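Side-chain contacts in ribokinase, putative (Burkholderia thailandensis, PDB 3B1N), which probably phosphorylates nucleosides as a pfkB-family kinase, binding the nucleoside analogue mizoribine and ADP in neighbouring pockets of a Rossmann-like fold: residues P294-A297 with E298-R302; D268-T271 with A272-A276. One frame throughout, in Å; residues are numbered along the deposited sequence.

Interaction 1. Residues P294-A297 with E298-R302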
ATOM      1  N   PRO B 294     -22.688  -2.195 -16.564  1.00 13.76           N
ATOM      2  CA  PRO B 294     -23.264  -2.445 -17.879  1.00 14.11           C
ATOM      3  C   PRO B 294     -24.594  -3.202 -17.787  1.00 14.96           C
ATOM      4  O   PRO B 294     -24.778  -4.092 -16.944  1.00 15.16           O
ATOM      5  CB  PRO B 294     -22.194  -3.296 -18.588  1.00 13.87           C
ATOM      6  CG  PRO B 294     -21.580  -4.088 -17.415  1.00 13.42           C
ATOM      7  CD  PRO B 294     -21.522  -3.073 -16.295  1.00 12.70           C
ATOM      8  N   THR B 295     -25.518  -2.837 -18.667  1.00 14.89           N
ATOM      9  CA  THR B 295     -26.692  -3.649 -18.821  1.00 16.03           C
ATOM     10  C   THR B 295     -26.316  -4.919 -19.529  1.00 15.11           C
ATOM     11  O   THR B 295     -25.261  -5.063 -20.192  1.00 15.43           O
ATOM     12  CB  THR B 295     -27.795  -2.948 -19.637  1.00 15.49           C
ATOM     13  OG1 THR B 295     -27.343  -2.773 -20.970  1.00 18.44           O
ATOM     14  CG2 THR B 295     -28.169  -1.608 -19.001  1.00 19.29           C
ATOM     15  N   ARG B 296     -27.186  -5.896 -19.394  1.00 16.53           N
ATOM     16  CA  ARG B 296     -26.900  -7.129 -20.056  1.00 17.13           C
ATOM     17  C   ARG B 296     -26.853  -6.968 -21.588  1.00 17.19           C
ATOM     18  O   ARG B 296     -26.018  -7.551 -22.255  1.00 18.08           O
ATOM     19  CB  ARG B 296     -27.943  -8.171 -19.632  1.00 18.28           C
ATOM     20  CG  ARG B 296     -27.645  -9.474 -20.221  1.00 18.72           C
ATOM     21  CD  ARG B 296     -26.532 -10.069 -19.424  1.00 27.13           C
ATOM     22  NE  ARG B 296     -26.229 -11.452 -19.785  1.00 31.35           N
ATOM     23  CZ  ARG B 296     -25.590 -11.786 -20.896  1.00 29.24           C
ATOM     24  NH1 ARG B 296     -25.221 -10.834 -21.730  1.00 29.17           N
ATOM     25  NH2 ARG B 296     -25.328 -13.052 -21.144  1.00 32.24           N
ATOM     26  N   ALA B 297     -27.748  -6.119 -22.126  1.00 16.94           N
ATOM     27  CA  ALA B 297     -27.709  -5.807 -23.574  1.00 18.62           C
ATOM     28  C   ALA B 297     -26.388  -5.166 -23.976  1.00 17.44           C
ATOM     29  O   ALA B 297     -25.829  -5.541 -25.023  1.00 19.41           O
ATOM     30  CB  ALA B 297     -28.895  -4.903 -23.982  1.00 19.26           C
ATOM     31  N   GLU B 298     -25.876  -4.234 -23.161  1.00 16.48           N
ATOM     32  CA  GLU B 298     -24.546  -3.609 -23.402  1.00 16.00           C
ATOM     33  C   GLU B 298     -23.396  -4.631 -23.420  1.00 15.96           C
ATOM     34  O   GLU B 298     -22.506  -4.592 -24.258  1.00 16.04           O
ATOM     35  CB  GLU B 298     -24.246  -2.528 -22.361  1.00 17.03           C
ATOM     36  CG  GLU B 298     -25.002  -1.181 -22.614  1.00 21.97           C
ATOM     37  CD  GLU B 298     -25.011  -0.244 -21.394  1.00 29.08           C
ATOM     38  OE1 GLU B 298     -24.517  -0.633 -20.307  1.00 25.57           O
ATOM     39  OE2 GLU B 298     -25.525   0.901 -21.500  1.00 29.29           O
ATOM     40  N   ILE B 299     -23.438  -5.599 -22.502  1.00 14.21           N
ATOM     41  CA  ILE B 299     -22.450  -6.653 -22.516  1.00 13.60           C
ATOM     42  C   ILE B 299     -22.459  -7.425 -23.829  1.00 13.67           C
ATOM     43  O   ILE B 299     -21.396  -7.629 -24.442  1.00 13.74           O
ATOM     44  CB  ILE B 299     -22.635  -7.615 -21.294  1.00 12.62           C
ATOM     45  CG1 ILE B 299     -22.359  -6.849 -20.004  1.00 12.31           C
ATOM     46  CG2 ILE B 299     -21.644  -8.802 -21.425  1.00 14.06           C
ATOM     47  CD1 ILE B 299     -22.768  -7.578 -18.697  1.00 13.80           C
ATOM     48  N   ASP B 300     -23.654  -7.864 -24.270  1.00 15.92           N
ATOM     49  CA  ASP B 300     -23.753  -8.580 -25.550  1.00 17.09           C
ATOM     50  C   ASP B 300     -23.310  -7.738 -26.747  1.00 15.16           C
ATOM     51  O   ASP B 300     -22.611  -8.249 -27.609  1.00 16.64           O
ATOM     52  CB  ASP B 300     -25.158  -9.116 -25.783  1.00 17.82           C
ATOM     53  CG  ASP B 300     -25.489 -10.316 -24.896  1.00 25.43           C
ATOM     54  OD1 ASP B 300     -24.578 -10.935 -24.263  1.00 29.34           O
ATOM     55  OD2 ASP B 300     -26.703 -10.649 -24.859  1.00 33.29           O
ATOM     56  N   ALA B 301     -23.675  -6.458 -26.721  1.00 16.91           N
ATOM     57  CA  ALA B 301     -23.283  -5.536 -27.824  1.00 16.36           C
ATOM     58  C   ALA B 301     -21.779  -5.344 -27.862  1.00 15.71           C
ATOM     59  O   ALA B 301     -21.155  -5.350 -28.936  1.00 15.85           O
ATOM     60  CB  ALA B 301     -24.007  -4.209 -27.686  1.00 17.66           C
ATOM     61  N   ARG B 302     -21.137  -5.176 -26.695  1.00 14.51           N
ATOM     62  CA  ARG B 302     -19.705  -5.023 -26.665  1.00 14.33           C
ATOM     63  C   ARG B 302     -18.956  -6.314 -27.017  1.00 13.63           C
ATOM     64  O   ARG B 302     -17.871  -6.285 -27.613  1.00 13.53           O
ATOM     65  CB  ARG B 302     -19.265  -4.545 -25.263  1.00 14.32           C
ATOM     66  CG  ARG B 302     -19.611  -3.091 -24.915  1.00 18.10           C
ATOM     67  CD  ARG B 302     -18.611  -2.080 -25.581  1.00 21.80           C
ATOM     68  NE  ARG B 302     -17.199  -2.241 -25.153  1.00 25.56           N
ATOM     69  CZ  ARG B 302     -16.653  -1.652 -24.089  1.00 25.84           C
ATOM     70  NH1 ARG B 302     -17.391  -0.860 -23.303  1.00 23.38           N
ATOM     71  NH2 ARG B 302     -15.357  -1.857 -23.813  1.00 27.25           N
TER
HETATM   72  O   HOH W   1     -24.062 -13.394 -23.225  1.00 45.80           O
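A capping box opens the C-terminal helix 296-307 of this ribokinase-like fold, with Thr295 at the N-cap and Glu298 three residues on. The two residues exchange bonds: Glu298 N donates to Thr295 OG1 at 3.0 Å, and Thr295 N donates to Glu298 OE1 at 2.9 Å, reaching that oxygen from above the carboxylate plane. Thr295 turns OG1 between its own backbone N and carbonyl carbon (chi1 66°), setting the hydroxyl before the first turn. Glu298 runs extended beyond CG to carry OE1 back to Thr295 N, and CG passes close to OG1. Pro294 and Ile299 make a hydrophobic staple, Ile299 CG1 crossing the proline ring at a slant, 3.8 Å from Pro294 CB. Ile299 continues inward onto Leu275 and Leu278 of helix 269-284.

From the first helical residue, Arg296 reaches one turn on to Asp300. Its CG is anti to the backbone N and the chain bends at chi2 (78°), swinging the guanidinium back toward the helix, while NE is held by Leu60 O. The salt bridge from Arg296 NH1 to Asp300 OD1 measures 2.6 Å; the carboxylate and guanidinium planes stand 72° apart, and a water joins Arg296 NH2 to the same OD1.

Interaction 2. Residues D268-T271 with A272-A276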
ATOM      1  N   ASP B 268     -18.071 -22.788 -25.085  1.00 14.73           N
ATOM      2  CA  ASP B 268     -16.757 -23.334 -25.298  1.00 15.58           C
ATOM      3  C   ASP B 268     -15.699 -22.467 -24.605  1.00 15.47           C
ATOM      4  O   ASP B 268     -16.004 -21.324 -24.189  1.00 14.28           O
ATOM      5  CB  ASP B 268     -16.458 -23.615 -26.776  1.00 16.53           C
ATOM      6  CG  ASP B 268     -16.527 -22.399 -27.644  1.00 19.96           C
ATOM      7  OD1 ASP B 268     -16.346 -21.275 -27.164  1.00 19.35           O
ATOM      8  OD2 ASP B 268     -16.745 -22.548 -28.885  1.00 25.13           O
ATOM      9  N   TRP B 269     -14.513 -23.013 -24.403  1.00 15.39           N
ATOM     10  CA  TRP B 269     -13.475 -22.256 -23.670  1.00 14.08           C
ATOM     11  C   TRP B 269     -13.127 -20.967 -24.369  1.00 15.07           C
ATOM     12  O   TRP B 269     -12.909 -19.939 -23.722  1.00 14.18           O
ATOM     13  CB  TRP B 269     -12.214 -23.091 -23.459  1.00 14.22           C
ATOM     14  CG  TRP B 269     -12.376 -24.094 -22.366  1.00 13.72           C
ATOM     15  CD1 TRP B 269     -12.259 -25.453 -22.483  1.00 19.38           C
ATOM     16  CD2 TRP B 269     -12.697 -23.834 -21.010  1.00 13.81           C
ATOM     17  NE1 TRP B 269     -12.478 -26.062 -21.264  1.00 20.02           N
ATOM     18  CE2 TRP B 269     -12.706 -25.085 -20.326  1.00 17.33           C
ATOM     19  CE3 TRP B 269     -12.921 -22.666 -20.279  1.00 14.38           C
ATOM     20  CZ2 TRP B 269     -13.003 -25.195 -18.952  1.00 18.61           C
ATOM     21  CZ3 TRP B 269     -13.180 -22.777 -18.918  1.00 15.63           C
ATOM     22  CH2 TRP B 269     -13.228 -24.036 -18.265  1.00 18.45           C
ATOM     23  N   ALA B 270     -13.065 -20.988 -25.694  1.00 14.01           N
ATOM     24  CA  ALA B 270     -12.772 -19.779 -26.455  1.00 13.46           C
ATOM     25  C   ALA B 270     -13.756 -18.654 -26.139  1.00 12.62           C
ATOM     26  O   ALA B 270     -13.403 -17.462 -25.988  1.00 13.08           O
ATOM     27  CB  ALA B 270     -12.833 -20.093 -27.991  1.00 14.35           C
ATOM     28  N   THR B 271     -15.023 -19.029 -26.037  1.00 12.55           N
ATOM     29  CA  THR B 271     -16.071 -18.055 -25.809  1.00 12.08           C
ATOM     30  C   THR B 271     -16.196 -17.656 -24.325  1.00 11.44           C
ATOM     31  O   THR B 271     -16.420 -16.498 -23.989  1.00 12.18           O
ATOM     32  CB  THR B 271     -17.435 -18.551 -26.359  1.00 13.09           C
ATOM     33  OG1 THR B 271     -17.238 -18.853 -27.746  1.00 15.61           O
ATOM     34  CG2 THR B 271     -18.524 -17.495 -26.245  1.00 13.80           C
ATOM     35  N   ALA B 272     -16.073 -18.642 -23.440  1.00 11.76           N
ATOM     36  CA  ALA B 272     -16.129 -18.356 -21.995  1.00 10.94           C
ATOM     37  C   ALA B 272     -14.978 -17.417 -21.682  1.00 11.51           C
ATOM     38  O   ALA B 272     -15.148 -16.467 -20.916  1.00 10.87           O
ATOM     39  CB  ALA B 272     -15.981 -19.634 -21.181  1.00 10.29           C
ATOM     40  N   GLY B 273     -13.822 -17.716 -22.248  1.00 11.52           N
ATOM     41  CA  GLY B 273     -12.622 -16.866 -22.025  1.00 10.49           C
ATOM     42  C   GLY B 273     -12.858 -15.461 -22.538  1.00 10.91           C
ATOM     43  O   GLY B 273     -12.475 -14.497 -21.864  1.00  9.91           O
ATOM     44  N   ARG B 274     -13.465 -15.316 -23.726  1.00  9.92           N
ATOM     45  CA  ARG B 274     -13.641 -13.976 -24.264  1.00 10.26           C
ATOM     46  C   ARG B 274     -14.657 -13.188 -23.442  1.00 10.22           C
ATOM     47  O   ARG B 274     -14.516 -11.970 -23.265  1.00 10.31           O
ATOM     48  CB  ARG B 274     -14.047 -14.067 -25.750  1.00 10.34           C
ATOM     49  CG  ARG B 274     -12.846 -14.363 -26.603  1.00 12.38           C
ATOM     50  CD  ARG B 274     -13.291 -14.694 -28.029  1.00 13.19           C
ATOM     51  NE  ARG B 274     -12.099 -14.774 -28.906  1.00 13.94           N
ATOM     52  CZ  ARG B 274     -11.219 -15.773 -28.892  1.00 14.47           C
ATOM     53  NH1 ARG B 274     -11.313 -16.806 -28.046  1.00 13.91           N
ATOM     54  NH2 ARG B 274     -10.179 -15.730 -29.757  1.00 17.52           N
ATOM     55  N   LEU B 275     -15.690 -13.872 -22.914  1.00  9.74           N
ATOM     56  CA  LEU B 275     -16.640 -13.168 -22.071  1.00  8.54           C
ATOM     57  C   LEU B 275     -15.937 -12.666 -20.790  1.00  9.70           C
ATOM     58  O   LEU B 275     -16.183 -11.530 -20.391  1.00 10.41           O
ATOM     59  CB  LEU B 275     -17.852 -14.084 -21.736  1.00  9.25           C
ATOM     60  CG  LEU B 275     -18.878 -13.411 -20.830  1.00 10.33           C
ATOM     61  CD1 LEU B 275     -19.574 -12.222 -21.510  1.00 12.75           C
ATOM     62  CD2 LEU B 275     -19.955 -14.465 -20.429  1.00 12.23           C
ATOM     63  N   ALA B 276     -15.143 -13.537 -20.179  1.00  9.62           N
ATOM     64  CA  ALA B 276     -14.365 -13.205 -18.974  1.00  8.92           C
ATOM     65  C   ALA B 276     -13.482 -11.975 -19.279  1.00  9.19           C
ATOM     66  O   ALA B 276     -13.413 -11.024 -18.493  1.00  8.86           O
ATOM     67  CB  ALA B 276     -13.531 -14.396 -18.602  1.00  7.97           C
TER
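Ala270 and Arg274, in the first turns of helix 269-284, make an i to i+4 contact in which a side chain returns to the backbone. Ala270 O takes two hydrogen bonds from the one arginine: Arg274 N donates at 3.1 Å, the i to i+4 backbone bond, somewhat bent, and Arg274 NH1 donates at 3.0 Å. The two donors approach from opposite faces of the carbonyl plane. The Arg274 chain runs extended from CG to NE, then turns at its end (chi4 73°) so that the guanidinium presents its edge to Ala270 O, which lies almost exactly in the guanidinium plane; NH1 stands above the carbonyl plane, off the lone pairs. The NH1 bond is fairly straight at its hydrogen, 164°, and NH1 also rests against Ala270 CB.

The polar cap belongs to Asp268, the N-cap residue. Its OD1 receives Thr271 N at 2.8 Å and the Thr271 hydroxyl OG1 at 2.6 Å, the latter on the syn side of the carboxylate. Thr271 OG1 sits beside its own backbone N (chi1 -56°), placing both donors before one oxygen; the hydroxyl is also bonded to Tyr309 OH.

Backbone bonds complete the turns, among them Ala272 N to Asp268 O at 2.8 Å. Apolar packing is slight: Trp269 CE3 lies 4.4 Å from Ala272 CB, while the indole meets His230 beyond the helix.

With OD1 gripped twice at the positive end of the helix dipole, the Asp268 carboxylate would be expected to stay ionised, and the NH1 bond should limit rotation of the Arg274 guanidinium.

In the fold
Going along the chain from the N terminus, interaction 2 (268-276) comes first, beginning helix 269-284, which follows helix 251-264 and lies against it. The ADP site includes Ser277 and Gly280 farther along that same helix. The chain then passes to 294-302, interaction 1, which begins helix 296-307. Their centres are about 16 Å apart, and they meet where Ile299 CG2 packs on Leu275 CD1 at 4.0 Å. Farther along, Phe303 and Phe307 touch Arg274, joining the two consecutive helices. Neither contact closes a long loop: each is a local turn at the start of a helix, and the two stand in series without nesting or crossing.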